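Local coordinates for protein inactive dihydropteroate synthase 2 (Mycobacterium tuberculosis, PDB 2VP8) that probably lacks dihydropteroate synthase activity and appears to bind the pterin pyrophosphate substrate only very weakly, though it probably binds the inhibitor dapsone, at residues N142-G147 against M285-E290; A199-A204 against V214-A219; T184-V189 against G229-R234. All blocks are in the same frame, centred on the assembly; numbering follows the deposited sequence.

Contact 1: N142-G147 against M285-E290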
loop_
_atom_site.group_PDB
_atom_site.type_symbol
_atom_site.label_atom_id
_atom_site.label_comp_id
_atom_site.label_asym_id
_atom_site.label_seq_id
_atom_site.Cartn_x
_atom_site.Cartn_y
_atom_site.Cartn_z
ATOM N N ASN B 142 8.581 -10.377 23.119
ATOM C CA ASN B 142 8.860 -9.313 22.182
ATOM C C ASN B 142 9.893 -8.364 22.771
ATOM O O ASN B 142 9.547 -7.313 23.323
ATOM C CB ASN B 142 7.577 -8.572 21.819
ATOM C CG ASN B 142 7.760 -7.628 20.656
ATOM O OD1 ASN B 142 8.788 -7.649 19.982
ATOM N ND2 ASN B 142 6.755 -6.792 20.409
ATOM N N ASP B 143 11.164 -8.762 22.660
ATOM C CA ASP B 143 12.281 -7.939 23.104
ATOM C C ASP B 143 12.395 -6.717 22.206
ATOM O O ASP B 143 13.036 -6.750 21.155
ATOM C CB ASP B 143 13.588 -8.739 23.122
ATOM C CG ASP B 143 14.750 -7.965 23.745
ATOM O OD1 ASP B 143 14.641 -6.724 23.886
ATOM O OD2 ASP B 143 15.777 -8.602 24.089
ATOM N N THR B 144 11.758 -5.638 22.648
ATOM C CA THR B 144 11.642 -4.409 21.872
ATOM C C THR B 144 12.965 -3.619 21.755
ATOM O O THR B 144 13.053 -2.659 20.983
ATOM C CB THR B 144 10.499 -3.523 22.434
ATOM O OG1 THR B 144 10.170 -2.498 21.491
ATOM C CG2 THR B 144 10.881 -2.886 23.774
ATOM N N TRP B 145 13.981 -4.028 22.518
ATOM C CA TRP B 145 15.286 -3.359 22.512
ATOM C C TRP B 145 16.318 -4.059 21.619
ATOM O O TRP B 145 17.076 -3.398 20.908
ATOM C CB TRP B 145 15.821 -3.202 23.935
ATOM C CG TRP B 145 15.219 -2.042 24.693
ATOM C CD1 TRP B 145 13.962 -1.975 25.235
ATOM C CD2 TRP B 145 15.855 -0.791 25.005
ATOM N NE1 TRP B 145 13.777 -0.763 25.859
ATOM C CE2 TRP B 145 14.922 -0.017 25.734
ATOM C CE3 TRP B 145 17.122 -0.248 24.736
ATOM C CZ2 TRP B 145 15.215 1.274 26.202
ATOM C CZ3 TRP B 145 17.415 1.039 25.201
ATOM C CH2 TRP B 145 16.463 1.782 25.926
ATOM N N GLY B 146 16.349 -5.391 21.665
ATOM C CA GLY B 146 17.183 -6.166 20.745
ATOM C C GLY B 146 17.963 -7.311 21.365
ATOM O O GLY B 146 18.249 -8.308 20.699
ATOM N N GLY B 147 18.312 -7.171 22.636
ATOM C CA GLY B 147 19.103 -8.184 23.319
ATOM C C GLY B 147 20.036 -7.584 24.348
ATOM O O GLY B 147 21.132 -8.097 24.571
ATOM N N MET B 285 4.075 -10.576 9.965
ATOM C CA MET B 285 3.361 -9.963 11.081
ATOM C C MET B 285 3.538 -8.450 11.129
ATOM O O MET B 285 4.562 -7.924 10.690
ATOM C CB MET B 285 3.813 -10.588 12.401
ATOM C CG MET B 285 2.887 -10.334 13.561
ATOM S SD MET B 285 3.096 -11.543 14.884
ATOM C CE MET B 285 4.451 -10.785 15.735
ATOM N N PHE B 286 2.534 -7.765 11.676
ATOM C CA PHE B 286 2.545 -6.318 11.780
ATOM C C PHE B 286 2.120 -5.867 13.168
ATOM O O PHE B 286 1.027 -6.201 13.643
ATOM C CB PHE B 286 1.634 -5.703 10.715
ATOM C CG PHE B 286 2.174 -5.816 9.324
ATOM C CD1 PHE B 286 1.866 -6.912 8.536
ATOM C CD2 PHE B 286 2.996 -4.829 8.805
ATOM C CE1 PHE B 286 2.379 -7.042 7.255
ATOM C CE2 PHE B 286 3.507 -4.937 7.515
ATOM C CZ PHE B 286 3.196 -6.054 6.740
ATOM N N ARG B 287 2.996 -5.107 13.815
ATOM C CA ARG B 287 2.725 -4.560 15.138
ATOM C C ARG B 287 2.036 -3.207 15.011
ATOM O O ARG B 287 2.612 -2.257 14.478
ATOM C CB ARG B 287 4.029 -4.422 15.922
ATOM C CG ARG B 287 3.842 -4.273 17.411
ATOM C CD ARG B 287 5.189 -4.272 18.081
ATOM N NE ARG B 287 5.078 -4.193 19.531
ATOM C CZ ARG B 287 5.520 -3.173 20.256
ATOM N NH1 ARG B 287 6.120 -2.148 19.667
ATOM N NH2 ARG B 287 5.376 -3.188 21.572
ATOM N N VAL B 288 0.810 -3.127 15.512
ATOM C CA VAL B 288 -0.026 -1.949 15.336
ATOM C C VAL B 288 -0.789 -1.589 16.603
ATOM O O VAL B 288 -0.936 -2.412 17.511
ATOM C CB VAL B 288 -1.050 -2.128 14.165
ATOM C CG1 VAL B 288 -0.355 -2.519 12.888
ATOM C CG2 VAL B 288 -2.088 -3.159 14.503
ATOM N N HIS B 289 -1.267 -0.347 16.658
ATOM C CA HIS B 289 -2.249 0.065 17.654
ATOM C C HIS B 289 -3.656 -0.157 17.096
ATOM O O HIS B 289 -4.503 -0.761 17.758
ATOM C CB HIS B 289 -2.074 1.535 18.004
ATOM C CG HIS B 289 -0.787 1.845 18.695
ATOM N ND1 HIS B 289 0.364 2.164 18.009
ATOM C CD2 HIS B 289 -0.472 1.899 20.009
ATOM C CE1 HIS B 289 1.336 2.397 18.872
ATOM N NE2 HIS B 289 0.855 2.246 20.093
ATOM N N GLU B 290 -3.893 0.337 15.880
ATOM C CA GLU B 290 -5.183 0.206 15.214
ATOM C C GLU B 290 -5.199 -1.080 14.419
ATOM O O GLU B 290 -4.546 -1.190 13.362
ATOM C CB GLU B 290 -5.451 1.392 14.278
ATOM C CG GLU B 290 -6.879 1.973 14.374
ATOM C CD GLU B 290 -7.977 1.062 13.791
ATOM O OE1 GLU B 290 -8.865 0.615 14.560
ATOM O OE2 GLU B 290 -7.957 0.801 12.571
#
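N142 and R287 face each other in the mouth of the barrel, the region where enzymes of the DHPS family hold their pterin substrate. The contact is carried by ND2 of N142, which lies 3.2 Å from R287 NE. Both atoms are donors, so this close pair is not a hydrogen bond. What probably allows them to lie so close is the acid they share: D83 accepts from N142 ND2 through OD1 and forms a salt bridge with R287 NH2 through OD2, while D123 gives the same NH2 a second carboxylate. The amide and guanidinium planes are turned almost perpendicular, 83° apart, and N142 ND2 also comes within 3.8 Å of R287 CD. The arginine reaches this point as a straight chain, with CG trans to the backbone N (chi1 -162°) and the extension kept up to NE.

N142 lies at strand 140-142 and R287 on strand 285-288, two parallel strands of a TIM barrel that are not neighbours in the sheet, so the pair spans the barrel interior. The other approach is loose: T144 OG1 lies 4.5 Å from R287 NH1, oblique to the guanidinium. H220, beside T144 and R287, probably marks family members without synthase activity. In the loop carrying T144, D143 OD1 accepts from W145 N at 3.1 Å, an Asx turn, and from G146 N at 3.1 Å, completing an Asx motif. W145 N comes near the carboxylate plane on the anti side, G146 N from above it, both displaced to the same face; the second bond is nearly straight at 175°.

Contact 2: A199-A204 against V214-A219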
loop_
_atom_site.group_PDB
_atom_site.type_symbol
_atom_site.label_atom_id
_atom_site.label_comp_id
_atom_site.label_asym_id
_atom_site.label_seq_id
_atom_site.Cartn_x
_atom_site.Cartn_y
_atom_site.Cartn_z
ATOM N N ALA B 199 21.844 -13.505 12.810
ATOM C CA ALA B 199 22.709 -14.033 13.858
ATOM C C ALA B 199 21.955 -14.081 15.186
ATOM O O ALA B 199 22.054 -15.054 15.935
ATOM C CB ALA B 199 23.954 -13.177 13.982
ATOM N N ALA B 200 21.200 -13.022 15.463
ATOM C CA ALA B 200 20.335 -12.958 16.637
ATOM C C ALA B 200 19.349 -14.130 16.667
ATOM O O ALA B 200 19.141 -14.743 17.714
ATOM C CB ALA B 200 19.595 -11.627 16.674
ATOM N N ALA B 201 18.764 -14.438 15.511
ATOM C CA ALA B 201 17.874 -15.586 15.351
ATOM C C ALA B 201 18.580 -16.921 15.605
ATOM O O ALA B 201 18.061 -17.771 16.329
ATOM C CB ALA B 201 17.237 -15.574 13.975
ATOM N N GLU B 202 19.760 -17.100 15.017
ATOM C CA GLU B 202 20.515 -18.337 15.187
ATOM C C GLU B 202 20.991 -18.514 16.629
ATOM O O GLU B 202 20.985 -19.633 17.157
ATOM C CB GLU B 202 21.699 -18.404 14.213
ATOM C CG GLU B 202 21.315 -18.481 12.728
ATOM C CD GLU B 202 20.727 -19.825 12.300
ATOM O OE1 GLU B 202 20.625 -20.749 13.130
ATOM O OE2 GLU B 202 20.363 -19.959 11.114
ATOM N N ARG B 203 21.392 -17.409 17.259
ATOM C CA ARG B 203 21.840 -17.423 18.654
ATOM C C ARG B 203 20.704 -17.790 19.597
ATOM O O ARG B 203 20.928 -18.420 20.628
ATOM C CB ARG B 203 22.455 -16.079 19.052
ATOM C CG ARG B 203 23.971 -16.008 18.865
ATOM C CD ARG B 203 24.423 -14.634 18.370
ATOM N NE ARG B 203 23.932 -13.541 19.211
ATOM C CZ ARG B 203 23.637 -12.319 18.770
ATOM N NH1 ARG B 203 23.769 -12.013 17.484
ATOM N NH2 ARG B 203 23.196 -11.400 19.619
ATOM N N ALA B 204 19.485 -17.407 19.233
ATOM C CA ALA B 204 18.314 -17.815 19.994
ATOM C C ALA B 204 18.035 -19.306 19.816
ATOM O O ALA B 204 17.828 -20.025 20.808
ATOM C CB ALA B 204 17.100 -16.988 19.611
ATOM N N VAL B 214 10.617 -18.324 16.387
ATOM C CA VAL B 214 11.456 -17.132 16.266
ATOM C C VAL B 214 10.981 -16.242 15.119
ATOM O O VAL B 214 10.842 -16.703 13.990
ATOM C CB VAL B 214 12.944 -17.474 16.040
ATOM C CG1 VAL B 214 13.768 -16.191 15.937
ATOM C CG2 VAL B 214 13.480 -18.359 17.150
ATOM N N LEU B 215 10.735 -14.971 15.426
ATOM C CA LEU B 215 10.408 -13.964 14.422
ATOM C C LEU B 215 11.524 -12.920 14.379
ATOM O O LEU B 215 12.202 -12.689 15.386
ATOM C CB LEU B 215 9.068 -13.294 14.752
ATOM C CG LEU B 215 7.770 -14.110 14.641
ATOM C CD1 LEU B 215 7.559 -15.061 15.832
ATOM C CD2 LEU B 215 6.578 -13.191 14.504
ATOM N N ILE B 216 11.732 -12.300 13.222
ATOM C CA ILE B 216 12.739 -11.244 13.118
ATOM C C ILE B 216 12.111 -9.886 12.845
ATOM O O ILE B 216 11.200 -9.758 12.030
ATOM C CB ILE B 216 13.864 -11.552 12.089
ATOM C CG1 ILE B 216 13.314 -11.673 10.661
ATOM C CG2 ILE B 216 14.661 -12.799 12.511
ATOM C CD1 ILE B 216 14.379 -11.537 9.578
ATOM N N ASP B 217 12.608 -8.880 13.551
ATOM C CA ASP B 217 12.091 -7.524 13.448
ATOM C C ASP B 217 13.230 -6.572 13.065
ATOM O O ASP B 217 13.815 -5.916 13.925
ATOM C CB ASP B 217 11.426 -7.122 14.765
ATOM C CG ASP B 217 10.953 -5.691 14.770
ATOM O OD1 ASP B 217 10.880 -5.063 13.691
ATOM O OD2 ASP B 217 10.649 -5.187 15.867
ATOM N N PRO B 218 13.535 -6.495 11.760
ATOM C CA PRO B 218 14.705 -5.802 11.234
ATOM C C PRO B 218 14.628 -4.280 11.275
ATOM O O PRO B 218 15.668 -3.626 11.276
ATOM C CB PRO B 218 14.754 -6.271 9.774
ATOM C CG PRO B 218 13.787 -7.412 9.684
ATOM C CD PRO B 218 12.747 -7.089 10.673
ATOM N N ALA B 219 13.425 -3.717 11.303
ATOM C CA ALA B 219 13.281 -2.266 11.210
ATOM C C ALA B 219 12.585 -1.633 12.413
ATOM O O ALA B 219 11.862 -0.643 12.262
ATOM C CB ALA B 219 12.570 -1.880 9.903
#
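A201 turns its methyl group onto strand 214-217, and the apolar contact between the two segments rests on that one CB. It lies 4.0 Å from V214 CG1 and 4.1 Å from I216 CG2, touching two residues that are two apart in the strand, while L215 between them points to the other side. V214 CG1, trans to the backbone N (chi1 -179°), is the branch that touches; it also comes within 4.2 Å of A201 CA. For I216 the contact falls to the CG2 methyl. W244 lies against both A201 and I216, extending the hydrophobic patch.

Helix 186-207 follows strand 162-166 and leads into strand 214-217, parallel to and beside strand 162-166: a right-handed beta-alpha-beta crossover of the TIM barrel, with the helix packed on the outside of the strands it joins. A200 and A204 accordingly rest on C165 and L163 of strand 162-166.

No polar bond joins the two segments. In the helix, R203 N donates to A199 O at 2.8 Å and A204 N to A200 O at 3.1 Å. The strand's backbone bonds pair L215 with L163 and C165, and I216 with P245 and L247; D217 OD2 is hydrogen-bonded to H220 ND1 just beyond.

Contact 3: T184-V189 against G229-R234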
loop_
_atom_site.group_PDB
_atom_site.type_symbol
_atom_site.label_atom_id
_atom_site.label_comp_id
_atom_site.label_asym_id
_atom_site.label_seq_id
_atom_site.Cartn_x
_atom_site.Cartn_y
_atom_site.Cartn_z
ATOM N N THR B 184 30.427 1.285 2.563
ATOM C CA THR B 184 29.831 0.206 1.784
ATOM C C THR B 184 28.520 0.669 1.151
ATOM O O THR B 184 27.789 1.483 1.728
ATOM C CB THR B 184 29.579 -1.062 2.637
ATOM O OG1 THR B 184 28.720 -0.741 3.739
ATOM C CG2 THR B 184 30.894 -1.643 3.159
ATOM N N THR B 185 28.235 0.131 -0.035
ATOM C CA THR B 185 27.049 0.480 -0.822
ATOM C C THR B 185 25.724 0.394 -0.050
ATOM O O THR B 185 25.629 -0.266 0.985
ATOM C CB THR B 185 26.960 -0.376 -2.121
ATOM O OG1 THR B 185 25.820 0.026 -2.893
ATOM C CG2 THR B 185 26.860 -1.877 -1.793
ATOM N N THR B 186 24.713 1.078 -0.582
ATOM C CA THR B 186 23.344 1.058 -0.061
ATOM C C THR B 186 22.769 -0.360 0.032
ATOM O O THR B 186 21.870 -0.622 0.829
ATOM C CB THR B 186 22.421 1.976 -0.913
ATOM O OG1 THR B 186 21.047 1.603 -0.744
ATOM C CG2 THR B 186 22.797 1.895 -2.395
ATOM N N ARG B 187 23.296 -1.263 -0.790
ATOM C CA ARG B 187 22.977 -2.685 -0.699
ATOM C C ARG B 187 23.561 -3.292 0.584
ATOM O O ARG B 187 22.900 -4.080 1.262
ATOM C CB ARG B 187 23.495 -3.426 -1.943
ATOM C CG ARG B 187 23.389 -4.949 -1.888
ATOM C CD ARG B 187 21.940 -5.409 -1.928
ATOM N NE ARG B 187 21.761 -6.708 -1.285
ATOM C CZ ARG B 187 20.609 -7.370 -1.230
ATOM N NH1 ARG B 187 19.520 -6.865 -1.797
ATOM N NH2 ARG B 187 20.548 -8.543 -0.611
ATOM N N GLY B 188 24.793 -2.905 0.910
ATOM C CA GLY B 188 25.491 -3.383 2.104
ATOM C C GLY B 188 24.805 -3.038 3.414
ATOM O O GLY B 188 24.872 -3.807 4.373
ATOM N N VAL B 189 24.143 -1.884 3.452
ATOM C CA VAL B 189 23.400 -1.448 4.632
ATOM C C VAL B 189 22.316 -2.469 4.970
ATOM O O VAL B 189 22.110 -2.806 6.139
ATOM C CB VAL B 189 22.783 -0.045 4.427
ATOM C CG1 VAL B 189 21.985 0.387 5.645
ATOM C CG2 VAL B 189 23.873 0.973 4.136
ATOM N N GLY B 229 15.024 3.422 7.669
ATOM C CA GLY B 229 13.674 2.864 7.667
ATOM C C GLY B 229 13.175 2.533 6.278
ATOM O O GLY B 229 12.940 1.365 5.954
ATOM N N LEU B 230 13.029 3.565 5.453
ATOM C CA LEU B 230 12.577 3.413 4.073
ATOM C C LEU B 230 13.379 2.386 3.269
ATOM O O LEU B 230 12.792 1.617 2.507
ATOM C CB LEU B 230 12.575 4.763 3.359
ATOM C CG LEU B 230 11.603 5.809 3.905
ATOM C CD1 LEU B 230 11.940 7.202 3.377
ATOM C CD2 LEU B 230 10.154 5.434 3.600
ATOM N N LEU B 231 14.703 2.378 3.430
ATOM C CA LEU B 231 15.546 1.393 2.756
ATOM C C LEU B 231 15.124 -0.008 3.119
ATOM O O LEU B 231 14.844 -0.824 2.244
ATOM C CB LEU B 231 17.015 1.539 3.134
ATOM C CG LEU B 231 18.013 2.112 2.133
ATOM C CD1 LEU B 231 19.409 1.703 2.608
ATOM C CD2 LEU B 231 17.766 1.668 0.679
ATOM N N LEU B 232 15.080 -0.290 4.415
ATOM C CA LEU B 232 14.713 -1.605 4.861
ATOM C C LEU B 232 13.332 -1.957 4.341
ATOM O O LEU B 232 13.095 -3.096 3.932
ATOM C CB LEU B 232 14.794 -1.710 6.382
ATOM C CG LEU B 232 16.197 -1.540 6.962
ATOM C CD1 LEU B 232 16.158 -1.759 8.454
ATOM C CD2 LEU B 232 17.197 -2.489 6.308
ATOM N N LEU B 233 12.434 -0.974 4.329
ATOM C CA LEU B 233 11.111 -1.152 3.737
ATOM C C LEU B 233 11.206 -1.565 2.275
ATOM O O LEU B 233 10.522 -2.495 1.841
ATOM C CB LEU B 233 10.293 0.133 3.835
ATOM C CG LEU B 233 9.347 0.278 5.016
ATOM C CD1 LEU B 233 8.813 1.721 5.112
ATOM C CD2 LEU B 233 8.221 -0.730 4.882
ATOM N N ARG B 234 12.052 -0.868 1.520
ATOM C CA ARG B 234 12.261 -1.179 0.111
ATOM C C ARG B 234 12.729 -2.624 -0.041
ATOM O O ARG B 234 12.453 -3.267 -1.052
ATOM C CB ARG B 234 13.300 -0.232 -0.481
ATOM C CG ARG B 234 13.390 -0.225 -1.990
ATOM C CD ARG B 234 13.812 1.165 -2.460
ATOM N NE ARG B 234 15.247 1.319 -2.646
ATOM C CZ ARG B 234 15.921 2.444 -2.450
ATOM N NH1 ARG B 234 15.321 3.545 -2.013
ATOM N NH2 ARG B 234 17.217 2.456 -2.672
#
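R234 N donates to L230 O at 2.8 Å, and this helical bond, with that from L233 N to G229 O at 2.9 Å, sets the turn from which L231 and R234 face T186 and V189. Between the two helices themselves the contact is mainly van der Waals. The L231 isobutyl group is its centre: the hydroxyl oxygen OG1 of T186 lies 3.6 Å from L231 CD2 and 3.7 Å from L231 CD1, so the fork of the leucine straddles the threonine oxygen. That oxygen is brought over by the threonine torsion, which sets OG1 trans to the backbone N (chi1 159°). L231 CD1 also approaches the carbonyl oxygen T186 O at 3.8 Å.

One turn further on, V189 adds the purely apolar part. Its CG1 branch lies 4.2 Å from L231 CD1, the two side chains meeting at about a right angle.

R234 borders the patch. Its guanidinium has L231 CD2 over one face, 3.5 Å above the plane and displaced toward the rim. R234 NH2 comes no nearer than 4.4 Å to T186 OG1, obliquely, and makes no hydrogen bond there.

The contact joins the N-terminal part of helix 186-207 to helix 227-234 in the outer layer of the barrel. The latter helix also borders the homodimer interface: R234 NH1 makes a weak hydrogen bond with I304 O of the second subunit, and L230 and L233 pack on S303 and I304 of that subunit. With 151 Å² buried and T186 oxygens lying against leucine methyls, this modest contact probably rests on van der Waals packing, with no directional bond from one segment to the other.

Followed from the N terminus, the chain first passes 142-147, then 184-189 and 199-204 toward the two ends of helix 186-207. It returns along strand 214-217 to close the shortest loop, contact 2, over the short connection from helix to strand. Helix 227-234 next comes back to the start of helix 186-207 and closes contact 3 around contact 2. Only at strand 285-288 does the chain meet 142-147 again, so contact 1 encloses both and none cross. Contact 1 spans the barrel interior, contact 2 fastens a helix to the sheet, and contact 3 joins two outer helices. M285 packs on L215, and L232 on P218 and A219, linking neighbouring contacts.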